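Local coordinates for nucleoporin NUP82 (Saccharomyces cerevisiae, PDB 3PBP), which serves as a structural component of the nuclear pore complex and contains, in this N-terminal domain, the region that interacts with NUP116, at residues N167-S172 with D176-D181. The protein carries 1 engineered substitution. Sequence-based numbering, arbitrary orientation.
Sequences NKPNNS and DARVND
Asn167 meets the backbone of Val179 with both ends of its side-chain amide. Asn167 ND2 donates to Val179 O over 2.8 Å, nearly straight at 167°; ND2 arrives on a lone pair in the carbonyl plane, with the oxygen close to the amide plane. Asn167 OD1 takes a weak bond from Val179 N at 3.3 Å. Asn167 carries CG anti to the backbone nitrogen (chi1 -158°), swinging the amide across to Val179, and ND2 has a second acceptor in Asp149 O.

Arg178 crosses this side chain at about a right angle, yet its guanidinium is turned only 21° from the amide plane. Asn167 O sits at the guanidinium edge, its bond from NH1 modelled implausibly short and so of uncertain geometry, while Pro169 CA lies over one face, offset toward the rim. NE and NH2 make weak bonds to Asn180 OD1, and NH2 also reaches Asp148 O. Asn170 slides past in the other direction, its amide almost perpendicular to the guanidinium, with ND2 3.4 Å from Arg178 CB. A methionine in place of Arg178 would probably leave Asp148 O without the NH2 donor and Asn180 OD1 without two weak ones, and no charge beside the 167-169 backbone. Ser172 CB touches Ala177 CB at 3.6 Å.

The contact joins the loop after strand 164-166, an edge strand of a four-stranded antiparallel sheet, to the loop leading into strand 182-187. Val281 and strand 204-208, through Phe206 and Phe208, pack against Asn167 and Val179; at the other end Ser172 pairs antiparallel with a strand of the NUP116 chain.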
ATOM      1  N   ASN A 167       1.823  -2.714  -9.783  1.00 59.04           N
ATOM      2  CA  ASN A 167       0.737  -1.760 -10.027  1.00 60.99           C
ATOM      3  C   ASN A 167       1.075  -0.881 -11.238  1.00 62.44           C
ATOM      4  O   ASN A 167       0.943   0.345 -11.199  1.00 61.54           O
ATOM      5  CB  ASN A 167       0.460  -0.899  -8.774  1.00 59.90           C
ATOM      6  CG  ASN A 167      -0.950  -0.305  -8.769  1.00 60.22           C
ATOM      7  OD1 ASN A 167      -1.931  -1.001  -9.046  1.00 61.63           O
ATOM      8  ND2 ASN A 167      -1.055   0.977  -8.445  1.00 58.91           N
ATOM      9  N   LYS A 168       1.516  -1.534 -12.314  1.00 65.18           N
ATOM     10  CA  LYS A 168       1.882  -0.850 -13.548  1.00 67.83           C
ATOM     11  C   LYS A 168       0.655  -0.211 -14.182  1.00 70.57           C
ATOM     12  O   LYS A 168      -0.476  -0.678 -13.988  1.00 70.80           O
ATOM     13  CB  LYS A 168       2.492  -1.836 -14.541  1.00 67.60           C
ATOM     14  CG  LYS A 168       3.731  -2.554 -14.054  1.00 69.36           C
ATOM     15  CD  LYS A 168       4.186  -3.566 -15.089  1.00 71.66           C
ATOM     16  CE  LYS A 168       5.192  -4.555 -14.511  1.00 74.87           C
ATOM     17  NZ  LYS A 168       5.441  -5.716 -15.423  1.00 76.42           N
ATOM     18  N   PRO A 169       0.857   0.874 -14.947  1.00 72.44           N
ATOM     19  CA  PRO A 169      -0.287   1.528 -15.586  1.00 74.31           C
ATOM     20  C   PRO A 169      -0.969   0.598 -16.596  1.00 76.75           C
ATOM     21  O   PRO A 169      -0.335  -0.297 -17.164  1.00 75.64           O
ATOM     22  CB  PRO A 169       0.343   2.753 -16.243  1.00 73.24           C
ATOM     23  CG  PRO A 169       1.509   3.059 -15.349  1.00 73.28           C
ATOM     24  CD  PRO A 169       2.076   1.685 -15.096  1.00 72.72           C
ATOM     25  N   ASN A 170      -2.266   0.813 -16.800  1.00 80.63           N
ATOM     26  CA  ASN A 170      -3.051   0.014 -17.735  1.00 83.99           C
ATOM     27  C   ASN A 170      -3.511   0.811 -18.943  1.00 86.06           C
ATOM     28  O   ASN A 170      -3.464   2.048 -18.958  1.00 84.98           O
ATOM     29  CB  ASN A 170      -4.296  -0.553 -17.052  1.00 85.47           C
ATOM     30  CG  ASN A 170      -3.999  -1.778 -16.223  1.00 87.67           C
ATOM     31  OD1 ASN A 170      -3.440  -2.758 -16.723  1.00 88.03           O
ATOM     32  ND2 ASN A 170      -4.379  -1.740 -14.945  1.00 88.29           N
ATOM     33  N   ASN A 171      -3.956   0.072 -19.956  1.00 88.44           N
ATOM     34  CA  ASN A 171      -4.480   0.643 -21.187  1.00 90.28           C
ATOM     35  C   ASN A 171      -5.960   0.362 -21.139  1.00 90.15           C
ATOM     36  O   ASN A 171      -6.538  -0.159 -22.092  1.00 91.47           O
ATOM     37  CB  ASN A 171      -3.868  -0.029 -22.417  1.00 92.14           C
ATOM     38  CG  ASN A 171      -2.487   0.504 -22.739  1.00 95.52           C
ATOM     39  OD1 ASN A 171      -2.327   1.690 -23.059  1.00 97.47           O
ATOM     40  ND2 ASN A 171      -1.477  -0.361 -22.645  1.00 96.48           N
ATOM     41  N   SER A 172      -6.561   0.681 -20.001  1.00 89.16           N
ATOM     42  CA  SER A 172      -7.980   0.465 -19.808  1.00 88.35           C
ATOM     43  C   SER A 172      -8.684   1.799 -19.724  1.00 88.11           C
ATOM     44  O   SER A 172      -8.051   2.841 -19.568  1.00 88.45           O
ATOM     45  CB  SER A 172      -8.237  -0.310 -18.518  1.00 88.29           C
ATOM     46  OG  SER A 172      -7.706  -1.614 -18.586  1.00 88.94           O
ATOM     47  N   ASP A 176     -11.652   1.684 -12.024  1.00 95.68           N
ATOM     48  CA  ASP A 176     -10.796   0.704 -11.354  1.00 95.33           C
ATOM     49  C   ASP A 176      -9.985  -0.306 -12.172  1.00 93.62           C
ATOM     50  O   ASP A 176     -10.069  -1.511 -11.923  1.00 93.38           O
ATOM     51  CB  ASP A 176     -11.631  -0.062 -10.320  1.00 97.30           C
ATOM     52  CG  ASP A 176     -12.709   0.803  -9.678  1.00 98.62           C
ATOM     53  OD1 ASP A 176     -12.392   1.929  -9.229  1.00 98.02           O
ATOM     54  OD2 ASP A 176     -13.875   0.344  -9.622  1.00100.02           O
ATOM     55  N   ALA A 177      -9.190   0.165 -13.125  1.00 91.29           N
ATOM     56  CA  ALA A 177      -8.360  -0.756 -13.895  1.00 89.71           C
ATOM     57  C   ALA A 177      -7.364  -1.385 -12.906  1.00 88.15           C
ATOM     58  O   ALA A 177      -7.208  -2.612 -12.838  1.00 87.94           O
ATOM     59  CB  ALA A 177      -7.616  -0.002 -14.993  1.00 89.79           C
ATOM     60  N   ARG A 178      -6.708  -0.517 -12.135  1.00 85.60           N
ATOM     61  CA  ARG A 178      -5.728  -0.892 -11.102  1.00 82.24           C
ATOM     62  C   ARG A 178      -5.870   0.170  -9.993  1.00 80.67           C
ATOM     63  O   ARG A 178      -6.704   1.084 -10.111  1.00 80.40           O
ATOM     64  CB  ARG A 178      -4.310  -0.840 -11.670  1.00 81.29           C
ATOM     65  CG  ARG A 178      -4.039   0.498 -12.347  1.00 79.19           C
ATOM     66  CD  ARG A 178      -2.584   0.888 -12.335  1.00 76.63           C
ATOM     67  NE  ARG A 178      -2.464   2.336 -12.468  1.00 74.07           N
ATOM     68  CZ  ARG A 178      -1.345   3.017 -12.259  1.00 73.76           C
ATOM     69  NH1 ARG A 178      -0.236   2.383 -11.912  1.00 73.66           N
ATOM     70  NH2 ARG A 178      -1.343   4.333 -12.379  1.00 73.46           N
ATOM     71  N   VAL A 179      -5.063   0.078  -8.935  1.00 77.01           N
ATOM     72  CA  VAL A 179      -5.162   1.057  -7.853  1.00 73.80           C
ATOM     73  C   VAL A 179      -4.544   2.406  -8.218  1.00 73.06           C
ATOM     74  O   VAL A 179      -3.354   2.492  -8.521  1.00 72.93           O
ATOM     75  CB  VAL A 179      -4.486   0.559  -6.570  1.00 72.51           C
ATOM     76  CG1 VAL A 179      -4.818   1.491  -5.420  1.00 70.26           C
ATOM     77  CG2 VAL A 179      -4.933  -0.841  -6.269  1.00 73.47           C
ATOM     78  N   ASN A 180      -5.359   3.456  -8.171  1.00 71.44           N
ATOM     79  CA  ASN A 180      -4.916   4.807  -8.493  1.00 70.72           C
ATOM     80  C   ASN A 180      -5.068   5.735  -7.307  1.00 69.61           C
ATOM     81  O   ASN A 180      -5.807   5.444  -6.370  1.00 70.85           O
ATOM     82  CB  ASN A 180      -5.729   5.364  -9.664  1.00 73.58           C
ATOM     83  CG  ASN A 180      -5.406   4.671 -10.979  1.00 75.73           C
ATOM     84  OD1 ASN A 180      -4.359   4.931 -11.585  1.00 78.29           O
ATOM     85  ND2 ASN A 180      -6.293   3.771 -11.421  1.00 74.66           N
ATOM     86  N   ASP A 181      -4.356   6.855  -7.353  1.00 67.86           N
ATOM     87  CA  ASP A 181      -4.403   7.860  -6.295  1.00 66.14           C
ATOM     88  C   ASP A 181      -3.989   7.361  -4.907  1.00 64.42           C
ATOM     89  O   ASP A 181      -4.710   7.559  -3.929  1.00 65.09           O
ATOM     90  CB  ASP A 181      -5.811   8.451  -6.224  1.00 68.81           C
ATOM     91  CG  ASP A 181      -6.304   8.955  -7.583  1.00 71.49           C
ATOM     92  OD1 ASP A 181      -5.847  10.039  -8.025  1.00 72.57           O
ATOM     93  OD2 ASP A 181      -7.141   8.261  -8.212  1.00 70.57           O
TER